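Long-range contacts in alcohol dehydrogenase (Aeropyrum pernix, PDB 1H2B), which probably oxidises alcohols with NAD+ as a zinc-dependent dehydrogenase, binding zinc and the dinucleotide: residues Ala188-Val193 against Thr210-Ile215; Ile201-Leu206 against Leu230-Val235; Val33-Leu38 against Tyr84-Ala89; Gly40-Ile45 against Phe140-His145. All blocks are in the same frame, centred on the assembly; numbering follows the deposited sequence.

Interaction 1: residues Ala188-Val193 against Thr210-Ile215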
loop_
_atom_site.group_PDB
_atom_site.type_symbol
_atom_site.label_atom_id
_atom_site.label_comp_id
_atom_site.label_asym_id
_atom_site.label_seq_id
_atom_site.Cartn_x
_atom_site.Cartn_y
_atom_site.Cartn_z
ATOM N N ALA B 188 -2.150 -19.180 1.447
ATOM C CA ALA B 188 -1.917 -18.815 0.033
ATOM C C ALA B 188 -0.840 -19.747 -0.477
ATOM O O ALA B 188 0.041 -20.188 0.287
ATOM C CB ALA B 188 -1.407 -17.396 -0.057
ATOM N N TYR B 189 -0.856 -19.955 -1.794
ATOM C CA TYR B 189 0.193 -20.736 -2.429
ATOM C C TYR B 189 1.010 -19.840 -3.338
ATOM O O TYR B 189 0.499 -18.976 -4.034
ATOM C CB TYR B 189 -0.396 -21.791 -3.366
ATOM C CG TYR B 189 -1.185 -22.888 -2.666
ATOM C CD1 TYR B 189 -2.565 -22.745 -2.456
ATOM C CD2 TYR B 189 -0.533 -24.036 -2.235
ATOM C CE1 TYR B 189 -3.268 -23.753 -1.825
ATOM C CE2 TYR B 189 -1.225 -25.042 -1.589
ATOM C CZ TYR B 189 -2.582 -24.888 -1.402
ATOM O OH TYR B 189 -3.289 -25.934 -0.762
ATOM N N VAL B 190 2.299 -20.105 -3.342
ATOM C CA VAL B 190 3.223 -19.436 -4.286
ATOM C C VAL B 190 3.959 -20.521 -5.054
ATOM O O VAL B 190 4.512 -21.429 -4.457
ATOM C CB VAL B 190 4.159 -18.429 -3.583
ATOM C CG1 VAL B 190 4.944 -19.038 -2.413
ATOM C CG2 VAL B 190 5.122 -17.774 -4.589
ATOM N N ALA B 191 3.943 -20.423 -6.386
ATOM C CA ALA B 191 4.763 -21.312 -7.234
ATOM C C ALA B 191 6.033 -20.564 -7.586
ATOM O O ALA B 191 5.988 -19.455 -8.151
ATOM C CB ALA B 191 4.051 -21.648 -8.513
ATOM N N ILE B 192 7.169 -21.147 -7.230
ATOM C CA ILE B 192 8.464 -20.557 -7.564
ATOM C C ILE B 192 9.000 -21.454 -8.665
ATOM O O ILE B 192 9.190 -22.663 -8.450
ATOM C CB ILE B 192 9.384 -20.428 -6.267
ATOM C CG1 ILE B 192 10.711 -19.730 -6.579
ATOM C CG2 ILE B 192 9.554 -21.784 -5.501
ATOM C CD1 ILE B 192 11.686 -20.559 -7.385
ATOM N N VAL B 193 9.159 -20.900 -9.859
ATOM C CA VAL B 193 9.438 -21.727 -11.026
ATOM C C VAL B 193 10.875 -21.505 -11.450
ATOM O O VAL B 193 11.237 -20.386 -11.849
ATOM C CB VAL B 193 8.482 -21.328 -12.175
ATOM C CG1 VAL B 193 8.817 -22.136 -13.444
ATOM C CG2 VAL B 193 7.031 -21.493 -11.738
ATOM N N THR B 210 7.458 -14.685 3.910
ATOM C CA THR B 210 6.013 -14.882 3.818
ATOM C C THR B 210 5.596 -16.114 4.583
ATOM O O THR B 210 6.430 -16.977 4.865
ATOM C CB THR B 210 5.559 -15.079 2.361
ATOM O OG1 THR B 210 5.727 -16.434 1.928
ATOM C CG2 THR B 210 6.375 -14.222 1.335
ATOM N N PRO B 211 4.315 -16.201 4.896
ATOM C CA PRO B 211 3.753 -17.439 5.430
ATOM C C PRO B 211 3.115 -18.346 4.373
ATOM O O PRO B 211 2.369 -19.280 4.725
ATOM C CB PRO B 211 2.686 -16.897 6.385
ATOM C CG PRO B 211 2.101 -15.781 5.594
ATOM C CD PRO B 211 3.318 -15.111 4.932
ATOM N N ALA B 212 3.407 -18.134 3.089
ATOM C CA ALA B 212 2.759 -18.902 2.060
ATOM C C ALA B 212 3.279 -20.320 1.953
ATOM O O ALA B 212 4.407 -20.608 2.395
ATOM C CB ALA B 212 2.909 -18.203 0.717
ATOM N N THR B 213 2.429 -21.180 1.400
ATOM C CA THR B 213 2.807 -22.562 1.038
ATOM C C THR B 213 3.599 -22.477 -0.268
ATOM O O THR B 213 3.075 -21.956 -1.256
ATOM C CB THR B 213 1.547 -23.411 0.869
ATOM O OG1 THR B 213 0.881 -23.484 2.153
ATOM C CG2 THR B 213 1.909 -24.836 0.539
ATOM N N VAL B 214 4.809 -23.031 -0.260
ATOM C CA VAL B 214 5.754 -22.853 -1.366
ATOM C C VAL B 214 5.775 -24.107 -2.238
ATOM O O VAL B 214 6.075 -25.214 -1.758
ATOM C CB VAL B 214 7.152 -22.570 -0.841
ATOM C CG1 VAL B 214 8.136 -22.465 -2.006
ATOM C CG2 VAL B 214 7.132 -21.268 -0.017
ATOM N N ILE B 215 5.433 -23.957 -3.519
ATOM C CA ILE B 215 5.502 -25.076 -4.489
ATOM C C ILE B 215 6.661 -24.736 -5.458
ATOM O O ILE B 215 6.602 -23.682 -6.148
ATOM C CB ILE B 215 4.197 -25.205 -5.296
ATOM C CG1 ILE B 215 2.972 -25.399 -4.351
ATOM C CG2 ILE B 215 4.309 -26.378 -6.320
ATOM C CD1 ILE B 215 1.631 -25.232 -5.060
#
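Val190 N donates to Thr213 O between two parallel strands that illustrate the beta-alpha-beta crossover of the Rossmann fold: strand 189-193 runs into helix 197-209, which returns the chain to strand 213-218 alongside. Four hydrogen bonds stitch the pair, from Thr213 N to Ala188 O (2.8 Å) through to Ile192 N and Ile215 O (2.8 Å). The tight part is the face carrying Val190, Ile192 and Val214, which lies beneath the crossover helix. Here Val190 turns CG1 into the space between its own N and carbonyl carbon (chi1 54°), where the methyl meets Ala212 CB at 3.8 Å and Val214 CG2 at 3.9 Å. Ile192 CG2 sits against Val214 CG1, and the longer branch of Ile192 leads off toward the helix. The other face is looser at its start, where Tyr189 and Thr213 are partly exposed and Gln324 of a second subunit packs on Thr213. Farther along, Val193 touches the bound dinucleotide. At the looser end the Tyr189 ring lies beside Thr213, pointing the same way; its CD2 atom meets Thr213 CG2 and Ile215 CD1, each at 3.8 Å and each oblique to the ring.

Interaction 2: residues Ile201-Leu206 against Leu230-Val235; sequences IAVQLL and LGADHV
Val203 and Gln204, neighbours on helix 197-209, meet Leu230 through van der Waals contact, with no hydrogen bond between the two segments. The apolar part centres on one methyl. Val203 CG1, anti to its own N (chi1 170°), reaches Leu230 CB at 3.9 Å, the two side chains crossing at about a right angle, and brushes Ala232 CB at 4.4 Å. The same methyl also lies against main-chain atoms, 3.8 Å from Leu230 O and 3.9 Å from Ala232 N, in the turn where helix 221-229 ends. That turn is a Schellman motif, with Gly231 at positive phi (112°), and it leads into strand 234-237 of the Rossmann domain. A third kind of contact is apolar against amide: Leu230 CD2 rests 3.9 Å from Gln204 CD, while Leu230 CD1 approaches Gln204 NE2 at 4.0 Å. The polar end of Gln204 is satisfied outside the contact, where NE2 donates to Arg328 O and OE1 is also hydrogen-bonded. Since the leucine methyls offer the amide no hydrogen-bonding partner, those outside bonds probably help fix how it is turned, and the helix and the turn are joined here by van der Waals contact rather than by directional bonds.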
loop_
_atom_site.group_PDB
_atom_site.type_symbol
_atom_site.label_atom_id
_atom_site.label_comp_id
_atom_site.label_asym_id
_atom_site.label_seq_id
_atom_site.Cartn_x
_atom_site.Cartn_y
_atom_site.Cartn_z
ATOM N N ILE B 201 17.573 -19.217 -4.163
ATOM C CA ILE B 201 17.530 -18.164 -3.170
ATOM C C ILE B 201 16.104 -17.772 -2.901
ATOM O O ILE B 201 15.690 -17.616 -1.754
ATOM C CB ILE B 201 18.384 -16.942 -3.623
ATOM C CG1 ILE B 201 19.837 -17.421 -3.831
ATOM C CG2 ILE B 201 18.334 -15.848 -2.556
ATOM C CD1 ILE B 201 20.786 -16.328 -4.387
ATOM N N ALA B 202 15.304 -17.650 -3.969
ATOM C CA ALA B 202 13.900 -17.267 -3.783
ATOM C C ALA B 202 13.138 -18.273 -2.907
ATOM O O ALA B 202 12.304 -17.863 -2.111
ATOM C CB ALA B 202 13.201 -17.081 -5.131
ATOM N N VAL B 203 13.441 -19.569 -3.031
ATOM C CA VAL B 203 12.767 -20.559 -2.163
ATOM C C VAL B 203 12.998 -20.200 -0.703
ATOM O O VAL B 203 12.042 -20.159 0.084
ATOM C CB VAL B 203 13.280 -22.014 -2.417
ATOM C CG1 VAL B 203 12.748 -23.007 -1.309
ATOM C CG2 VAL B 203 12.875 -22.497 -3.808
ATOM N N GLN B 204 14.255 -19.930 -0.342
ATOM C CA GLN B 204 14.584 -19.561 1.029
ATOM C C GLN B 204 13.902 -18.268 1.447
ATOM O O GLN B 204 13.373 -18.148 2.543
ATOM C CB GLN B 204 16.095 -19.374 1.195
ATOM C CG GLN B 204 16.897 -20.609 0.871
ATOM C CD GLN B 204 18.376 -20.315 0.903
ATOM O OE1 GLN B 204 18.926 -19.985 1.980
ATOM N NE2 GLN B 204 19.023 -20.356 -0.262
ATOM N N LEU B 205 13.916 -17.283 0.571
ATOM C CA LEU B 205 13.313 -16.022 0.925
ATOM C C LEU B 205 11.800 -16.090 1.091
ATOM O O LEU B 205 11.281 -15.399 1.935
ATOM C CB LEU B 205 13.686 -14.957 -0.125
ATOM C CG LEU B 205 15.170 -14.616 -0.169
ATOM C CD1 LEU B 205 15.433 -13.646 -1.326
ATOM C CD2 LEU B 205 15.585 -13.935 1.124
ATOM N N LEU B 206 11.121 -16.894 0.276
ATOM C CA LEU B 206 9.670 -17.069 0.412
ATOM C C LEU B 206 9.364 -17.649 1.808
ATOM O O LEU B 206 8.377 -17.261 2.435
ATOM C CB LEU B 206 9.091 -17.917 -0.704
ATOM C CG LEU B 206 9.038 -17.261 -2.114
ATOM C CD1 LEU B 206 8.868 -18.310 -3.208
ATOM C CD2 LEU B 206 7.854 -16.233 -2.071
ATOM N N LEU B 230 15.708 -26.766 1.061
ATOM C CA LEU B 230 15.621 -25.344 1.358
ATOM C C LEU B 230 14.250 -24.938 1.853
ATOM O O LEU B 230 14.017 -23.761 2.147
ATOM C CB LEU B 230 16.032 -24.522 0.122
ATOM C CG LEU B 230 17.486 -24.690 -0.302
ATOM C CD1 LEU B 230 17.749 -23.949 -1.598
ATOM C CD2 LEU B 230 18.463 -24.213 0.801
ATOM N N GLY B 231 13.347 -25.897 1.951
ATOM C CA GLY B 231 12.099 -25.649 2.639
ATOM C C GLY B 231 10.839 -25.623 1.797
ATOM O O GLY B 231 9.786 -25.252 2.322
ATOM N N ALA B 232 10.918 -25.962 0.509
ATOM C CA ALA B 232 9.695 -25.986 -0.287
ATOM C C ALA B 232 8.720 -26.980 0.326
ATOM O O ALA B 232 9.130 -28.090 0.746
ATOM C CB ALA B 232 9.968 -26.386 -1.773
ATOM N N ASP B 233 7.440 -26.621 0.346
ATOM C CA ASP B 233 6.413 -27.491 0.886
ATOM C C ASP B 233 6.085 -28.630 -0.069
ATOM O O ASP B 233 5.717 -29.739 0.355
ATOM C CB ASP B 233 5.176 -26.672 1.238
ATOM C CG ASP B 233 5.478 -25.684 2.311
ATOM O OD1 ASP B 233 5.602 -24.464 2.059
ATOM O OD2 ASP B 233 5.727 -26.093 3.480
ATOM N N HIS B 234 6.198 -28.344 -1.365
ATOM C CA HIS B 234 5.892 -29.307 -2.402
ATOM C C HIS B 234 6.845 -29.006 -3.534
ATOM O O HIS B 234 7.222 -27.839 -3.757
ATOM C CB HIS B 234 4.454 -29.174 -2.937
ATOM C CG HIS B 234 3.403 -29.438 -1.922
ATOM N ND1 HIS B 234 3.027 -30.710 -1.547
ATOM C CD2 HIS B 234 2.658 -28.586 -1.177
ATOM C CE1 HIS B 234 2.109 -30.635 -0.603
ATOM N NE2 HIS B 234 1.860 -29.357 -0.368
ATOM N N VAL B 235 7.275 -30.056 -4.234
ATOM C CA VAL B 235 8.027 -29.818 -5.470
ATOM C C VAL B 235 7.344 -30.496 -6.620
ATOM O O VAL B 235 6.678 -31.536 -6.449
ATOM C CB VAL B 235 9.511 -30.253 -5.367
ATOM C CG1 VAL B 235 10.180 -29.506 -4.226
ATOM C CG2 VAL B 235 9.648 -31.788 -5.187
#

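Interaction 3: residues Val33-Leu38 against Tyr84-Ala89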
loop_
_atom_site.group_PDB
_atom_site.type_symbol
_atom_site.label_atom_id
_atom_site.label_comp_id
_atom_site.label_asym_id
_atom_site.label_seq_id
_atom_site.Cartn_x
_atom_site.Cartn_y
_atom_site.Cartn_z
ATOM N N VAL B 33 44.287 -7.027 -19.921
ATOM C CA VAL B 33 43.668 -5.737 -20.181
ATOM C C VAL B 33 44.394 -4.771 -19.244
ATOM O O VAL B 33 45.056 -5.207 -18.322
ATOM C CB VAL B 33 42.161 -5.788 -19.907
ATOM C CG1 VAL B 33 41.522 -6.847 -20.751
ATOM C CG2 VAL B 33 41.933 -6.177 -18.540
ATOM N N ASP B 34 44.324 -3.463 -19.501
ATOM C CA ASP B 34 44.978 -2.541 -18.579
ATOM C C ASP B 34 44.158 -2.408 -17.280
ATOM O O ASP B 34 42.933 -2.632 -17.259
ATOM C CB ASP B 34 45.132 -1.158 -19.239
ATOM C CG ASP B 34 46.130 -1.157 -20.381
ATOM O OD1 ASP B 34 46.806 -2.167 -20.586
ATOM O OD2 ASP B 34 46.237 -0.189 -21.143
ATOM N N TYR B 35 44.854 -2.037 -16.214
ATOM C CA TYR B 35 44.239 -1.762 -14.917
ATOM C C TYR B 35 43.179 -0.677 -15.088
ATOM O O TYR B 35 43.322 0.240 -15.914
ATOM C CB TYR B 35 45.352 -1.316 -13.963
ATOM C CG TYR B 35 44.935 -0.958 -12.570
ATOM C CD1 TYR B 35 44.732 -1.958 -11.640
ATOM C CD2 TYR B 35 44.800 0.368 -12.187
ATOM C CE1 TYR B 35 44.385 -1.651 -10.335
ATOM C CE2 TYR B 35 44.453 0.695 -10.883
ATOM C CZ TYR B 35 44.263 -0.342 -9.968
ATOM O OH TYR B 35 43.906 -0.092 -8.648
ATOM N N PRO B 36 42.052 -0.777 -14.369
ATOM C CA PRO B 36 40.976 0.211 -14.561
ATOM C C PRO B 36 41.350 1.656 -14.230
ATOM O O PRO B 36 42.213 1.880 -13.377
ATOM C CB PRO B 36 39.841 -0.274 -13.580
ATOM C CG PRO B 36 40.205 -1.693 -13.248
ATOM C CD PRO B 36 41.733 -1.797 -13.346
ATOM N N ARG B 37 40.708 2.612 -14.898
ATOM C CA ARG B 37 41.025 4.029 -14.653
ATOM C C ARG B 37 40.108 4.578 -13.577
ATOM O O ARG B 37 38.902 4.652 -13.774
ATOM C CB ARG B 37 40.819 4.859 -15.896
ATOM C CG ARG B 37 41.812 4.495 -16.980
ATOM C CD ARG B 37 41.997 5.579 -18.027
ATOM N NE ARG B 37 40.786 5.950 -18.740
ATOM C CZ ARG B 37 40.320 5.332 -19.820
ATOM N NH1 ARG B 37 40.921 4.257 -20.324
ATOM N NH2 ARG B 37 39.246 5.802 -20.427
ATOM N N LEU B 38 40.712 5.027 -12.480
ATOM C CA LEU B 38 39.996 5.737 -11.415
ATOM C C LEU B 38 39.723 7.184 -11.880
ATOM O O LEU B 38 40.657 7.990 -12.003
ATOM C CB LEU B 38 40.871 5.707 -10.158
ATOM C CG LEU B 38 40.267 6.092 -8.825
ATOM C CD1 LEU B 38 39.387 4.927 -8.365
ATOM C CD2 LEU B 38 41.417 6.364 -7.800
ATOM N N TYR B 84 37.626 -6.756 -2.381
ATOM C CA TYR B 84 38.248 -5.910 -1.371
ATOM C C TYR B 84 38.586 -4.590 -2.031
ATOM O O TYR B 84 39.034 -4.547 -3.188
ATOM C CB TYR B 84 39.540 -6.560 -0.868
ATOM C CG TYR B 84 39.347 -7.905 -0.246
ATOM C CD1 TYR B 84 39.486 -9.074 -1.002
ATOM C CD2 TYR B 84 38.984 -8.005 1.079
ATOM C CE1 TYR B 84 39.296 -10.340 -0.423
ATOM C CE2 TYR B 84 38.792 -9.250 1.676
ATOM C CZ TYR B 84 38.952 -10.404 0.910
ATOM O OH TYR B 84 38.786 -11.631 1.480
ATOM N N ILE B 85 38.359 -3.493 -1.323
ATOM C CA ILE B 85 38.735 -2.199 -1.890
ATOM C C ILE B 85 40.216 -2.286 -2.261
ATOM O O ILE B 85 41.024 -2.801 -1.464
ATOM C CB ILE B 85 38.496 -1.054 -0.878
ATOM C CG1 ILE B 85 36.986 -0.884 -0.554
ATOM C CG2 ILE B 85 39.093 0.266 -1.386
ATOM C CD1 ILE B 85 36.110 -0.364 -1.679
ATOM N N GLU B 86 40.546 -1.736 -3.436
ATOM C CA GLU B 86 41.961 -1.592 -3.812
ATOM C C GLU B 86 42.373 -0.136 -3.592
ATOM O O GLU B 86 43.375 0.131 -2.881
ATOM C CB GLU B 86 42.212 -2.073 -5.236
ATOM C CG GLU B 86 43.667 -1.752 -5.628
ATOM C CD GLU B 86 44.684 -2.572 -4.857
ATOM O OE1 GLU B 86 44.397 -3.713 -4.391
ATOM O OE2 GLU B 86 45.817 -2.048 -4.714
ATOM N N GLU B 87 41.654 0.800 -4.211
ATOM C CA GLU B 87 41.879 2.228 -3.977
ATOM C C GLU B 87 40.637 3.022 -4.237
ATOM O O GLU B 87 39.675 2.522 -4.838
ATOM C CB GLU B 87 43.012 2.730 -4.886
ATOM C CG GLU B 87 42.681 2.650 -6.375
ATOM C CD GLU B 87 43.810 3.213 -7.212
ATOM O OE1 GLU B 87 44.265 2.513 -8.112
ATOM O OE2 GLU B 87 44.210 4.369 -6.965
ATOM N N VAL B 88 40.648 4.272 -3.780
ATOM C CA VAL B 88 39.516 5.167 -3.961
ATOM C C VAL B 88 39.983 6.559 -4.335
ATOM O O VAL B 88 41.143 6.978 -4.005
ATOM C CB VAL B 88 38.601 5.251 -2.696
ATOM C CG1 VAL B 88 38.094 3.845 -2.248
ATOM C CG2 VAL B 88 39.325 5.948 -1.532
ATOM N N ALA B 89 39.089 7.301 -4.977
ATOM C CA ALA B 89 39.366 8.645 -5.461
ATOM C C ALA B 89 39.032 9.630 -4.396
ATOM O O ALA B 89 38.544 9.247 -3.340
ATOM C CB ALA B 89 38.542 8.956 -6.700
#
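Tyr35 opens the contact from the loop that follows strand 29-32, sending its ring toward Glu86 and Glu87. With CG anti to the backbone N (chi1 179°), the ring extends away from the loop and its hydroxyl donates to Glu87 OE1 at 2.7 Å. The carboxylate oxygen lies at the ring edge, in plane, and receives the bond on its anti lone pair; ring and carboxylate planes are 37° apart. The hydroxyl also touches the aliphatic part of the preceding residue, Tyr35 OH lying 3.5 Å from Glu86 CG, whereas the carboxylate of Glu86 turns to a salt bridge with Lys97. Pro36 follows, placing its CD over one face of the Tyr35 ring, and Phe140 meets that ring edge-to-face. Farther on, Leu38 brings the loop back to the strand. Its CD2 methyl lies 3.5 Å from Glu87 OE2 and 3.8 Å from Val88 C, and its CG is 4.0 Å from Ala89 CB. One Glu87 oxygen thus has a hydrogen-bonding partner, while the other has a methyl beside it. Both glutamates can turn to the loop because they form a classic beta bulge opposite Ile45, an irregularity near the end of strand 81-88, at a partly exposed part of the surface, in the mixed sheet of the GroES-like domain.

Interaction 4: residues Gly40-Ile45 against Phe140-His145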
loop_
_atom_site.group_PDB
_atom_site.type_symbol
_atom_site.label_atom_id
_atom_site.label_comp_id
_atom_site.label_asym_id
_atom_site.label_seq_id
_atom_site.Cartn_x
_atom_site.Cartn_y
_atom_site.Cartn_z
ATOM N N GLY B 40 36.248 10.323 -12.548
ATOM C CA GLY B 40 34.848 10.702 -12.574
ATOM C C GLY B 40 34.010 9.934 -11.579
ATOM O O GLY B 40 34.333 9.873 -10.376
ATOM N N ARG B 41 32.942 9.318 -12.091
ATOM C CA ARG B 41 32.013 8.588 -11.240
ATOM C C ARG B 41 32.589 7.243 -10.828
ATOM O O ARG B 41 32.094 6.617 -9.876
ATOM C CB ARG B 41 30.670 8.364 -11.936
ATOM C CG ARG B 41 30.752 7.269 -13.019
ATOM C CD ARG B 41 29.580 7.218 -13.987
ATOM N NE ARG B 41 28.287 7.396 -13.325
ATOM C CZ ARG B 41 27.111 7.071 -13.859
ATOM N NH1 ARG B 41 27.044 6.524 -15.071
ATOM N NH2 ARG B 41 25.997 7.285 -13.177
ATOM N N PHE B 42 33.643 6.804 -11.527
ATOM C CA PHE B 42 34.321 5.584 -11.133
ATOM C C PHE B 42 35.365 5.890 -10.100
ATOM O O PHE B 42 36.566 5.974 -10.395
ATOM C CB PHE B 42 34.902 4.886 -12.371
ATOM C CG PHE B 42 33.840 4.473 -13.330
ATOM C CD1 PHE B 42 33.612 5.224 -14.483
ATOM C CD2 PHE B 42 33.049 3.356 -13.064
ATOM C CE1 PHE B 42 32.567 4.837 -15.371
ATOM C CE2 PHE B 42 32.018 2.977 -13.920
ATOM C CZ PHE B 42 31.785 3.734 -15.088
ATOM N N ASP B 43 34.906 6.070 -8.866
ATOM C CA ASP B 43 35.793 6.560 -7.825
ATOM C C ASP B 43 36.211 5.434 -6.850
ATOM O O ASP B 43 36.804 5.691 -5.800
ATOM C CB ASP B 43 35.147 7.731 -7.092
ATOM C CG ASP B 43 33.790 7.388 -6.511
ATOM O OD1 ASP B 43 33.415 6.185 -6.516
ATOM O OD2 ASP B 43 33.033 8.269 -6.061
ATOM N N VAL B 44 35.960 4.178 -7.232
ATOM C CA VAL B 44 36.424 3.034 -6.448
ATOM C C VAL B 44 36.944 1.950 -7.367
ATOM O O VAL B 44 36.323 1.663 -8.368
ATOM C CB VAL B 44 35.282 2.380 -5.588
ATOM C CG1 VAL B 44 35.753 1.092 -4.924
ATOM C CG2 VAL B 44 34.774 3.371 -4.548
ATOM N N ILE B 45 38.109 1.402 -7.046
ATOM C CA ILE B 45 38.544 0.157 -7.701
ATOM C C ILE B 45 38.586 -0.974 -6.673
ATOM O O ILE B 45 39.123 -0.832 -5.569
ATOM C CB ILE B 45 39.914 0.325 -8.416
ATOM C CG1 ILE B 45 39.756 1.306 -9.571
ATOM C CG2 ILE B 45 40.420 -1.062 -8.929
ATOM C CD1 ILE B 45 41.092 1.814 -10.128
ATOM N N PHE B 140 40.687 -6.825 -11.243
ATOM C CA PHE B 140 40.235 -5.547 -10.675
ATOM C C PHE B 140 39.075 -5.017 -11.461
ATOM O O PHE B 140 38.940 -5.283 -12.682
ATOM C CB PHE B 140 41.341 -4.466 -10.697
ATOM C CG PHE B 140 42.568 -4.824 -9.882
ATOM C CD1 PHE B 140 43.691 -5.396 -10.497
ATOM C CD2 PHE B 140 42.583 -4.612 -8.529
ATOM C CE1 PHE B 140 44.801 -5.742 -9.755
ATOM C CE2 PHE B 140 43.705 -4.942 -7.760
ATOM C CZ PHE B 140 44.817 -5.505 -8.381
ATOM N N MET B 141 38.255 -4.210 -10.797
ATOM C CA MET B 141 37.116 -3.598 -11.472
ATOM C C MET B 141 36.824 -2.253 -10.844
ATOM O O MET B 141 36.853 -2.124 -9.635
ATOM C CB MET B 141 35.861 -4.499 -11.310
ATOM C CG MET B 141 34.718 -4.016 -12.178
ATOM S SD MET B 141 33.134 -4.882 -11.738
ATOM C CE MET B 141 32.498 -3.630 -10.563
ATOM N N ARG B 142 36.571 -1.256 -11.691
ATOM C CA ARG B 142 36.113 0.048 -11.232
ATOM C C ARG B 142 34.599 0.123 -11.056
ATOM O O ARG B 142 33.805 -0.533 -11.796
ATOM C CB ARG B 142 36.675 1.173 -12.113
ATOM C CG ARG B 142 36.133 1.250 -13.531
ATOM C CD ARG B 142 36.784 2.344 -14.363
ATOM N NE ARG B 142 36.019 2.593 -15.575
ATOM C CZ ARG B 142 36.135 3.709 -16.300
ATOM N NH1 ARG B 142 37.021 4.655 -15.958
ATOM N NH2 ARG B 142 35.396 3.883 -17.404
ATOM N N THR B 143 34.200 0.930 -10.068
ATOM C CA THR B 143 32.789 1.110 -9.777
ATOM C C THR B 143 32.609 2.441 -9.071
ATOM O O THR B 143 33.591 3.174 -8.944
ATOM C CB THR B 143 32.259 -0.109 -8.969
ATOM O OG1 THR B 143 30.847 0.040 -8.830
ATOM C CG2 THR B 143 32.817 -0.155 -7.549
ATOM N N SER B 144 31.391 2.713 -8.576
ATOM C CA SER B 144 31.088 3.949 -7.825
ATOM C C SER B 144 30.970 3.612 -6.346
ATOM O O SER B 144 30.497 2.552 -5.953
ATOM C CB SER B 144 29.774 4.551 -8.276
ATOM O OG SER B 144 29.350 5.578 -7.353
ATOM N N HIS B 145 31.404 4.541 -5.478
ATOM C CA HIS B 145 31.233 4.331 -4.049
ATOM C C HIS B 145 29.744 4.158 -3.711
ATOM O O HIS B 145 29.441 3.483 -2.720
ATOM C CB HIS B 145 31.823 5.521 -3.223
ATOM C CG HIS B 145 30.997 6.759 -3.289
ATOM N ND1 HIS B 145 31.151 7.707 -4.274
ATOM C CD2 HIS B 145 29.974 7.197 -2.505
ATOM C CE1 HIS B 145 30.260 8.670 -4.107
ATOM N NE2 HIS B 145 29.546 8.392 -3.034
HETATM O O HOH W 1 30.575 7.826 -7.985
#
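Phe42 and Arg142 form a flat stack, the guanidinium lying over one face of the phenyl ring with the planes only 9° apart. Arg142 CZ is 4.0 Å from the centroid of the Phe42 ring, a cation-pi contact, while Arg41 CG lies over the opposite face. Asp43 makes a second, fully polar contact by gripping His145 with both oxygens: OD1 accepts from His145 N at 2.8 Å on its syn lone pair, and OD2 accepts from His145 ND1 at 2.7 Å, also from the syn side but 21° out of the carboxylate plane. This forked grip probably favours a charged carboxylate and limits rotation of the imidazole. Both contacts flank the antiparallel pairing of strands 44-52 and 140-143 in the GroES-like domain, with Phe42 at the centre of an inverse gamma turn. Thr143 N donates to Val44 O at 2.8 Å and Val44 N to Thr143 O at 3.1 Å; a classic beta bulge makes Asp43 and Val44 both face Thr143. In the next shell, a water donates to Arg41 O and Asp43 OD2 and accepts from Ser144 OG, which is also bonded to Arg146 N. Arg142 is steered by NH1, which bonds to Arg37 O and forms a salt bridge with Glu39. Arg41, whose side chain comes within about 4 Å of that of the zinc ligand Asp109, forms a salt bridge with Glu127.

The four contacts fall into two groups on opposite sides of the chain's centre. Interactions 1 and 2 both reach the Rossmann sheet, and the helix that links the strands of interaction 1 supplies one side of interaction 2. The first is a buried strand pairing, the second a partly buried apolar joint, and Asp233 connects them by accepting from Val214 N. Interactions 3 and 4, with centres about 7 Å apart, share the mixed sheet, where strand 44-52 pairs with both 81-88 and 140-143. Interaction 4 is buried yet rich in charge, whereas interaction 3 is a surface contact with one side-chain hydrogen bond and a leucine; Glu86 N to Ile45 O links the two. Polarity thus does not simply follow exposure here.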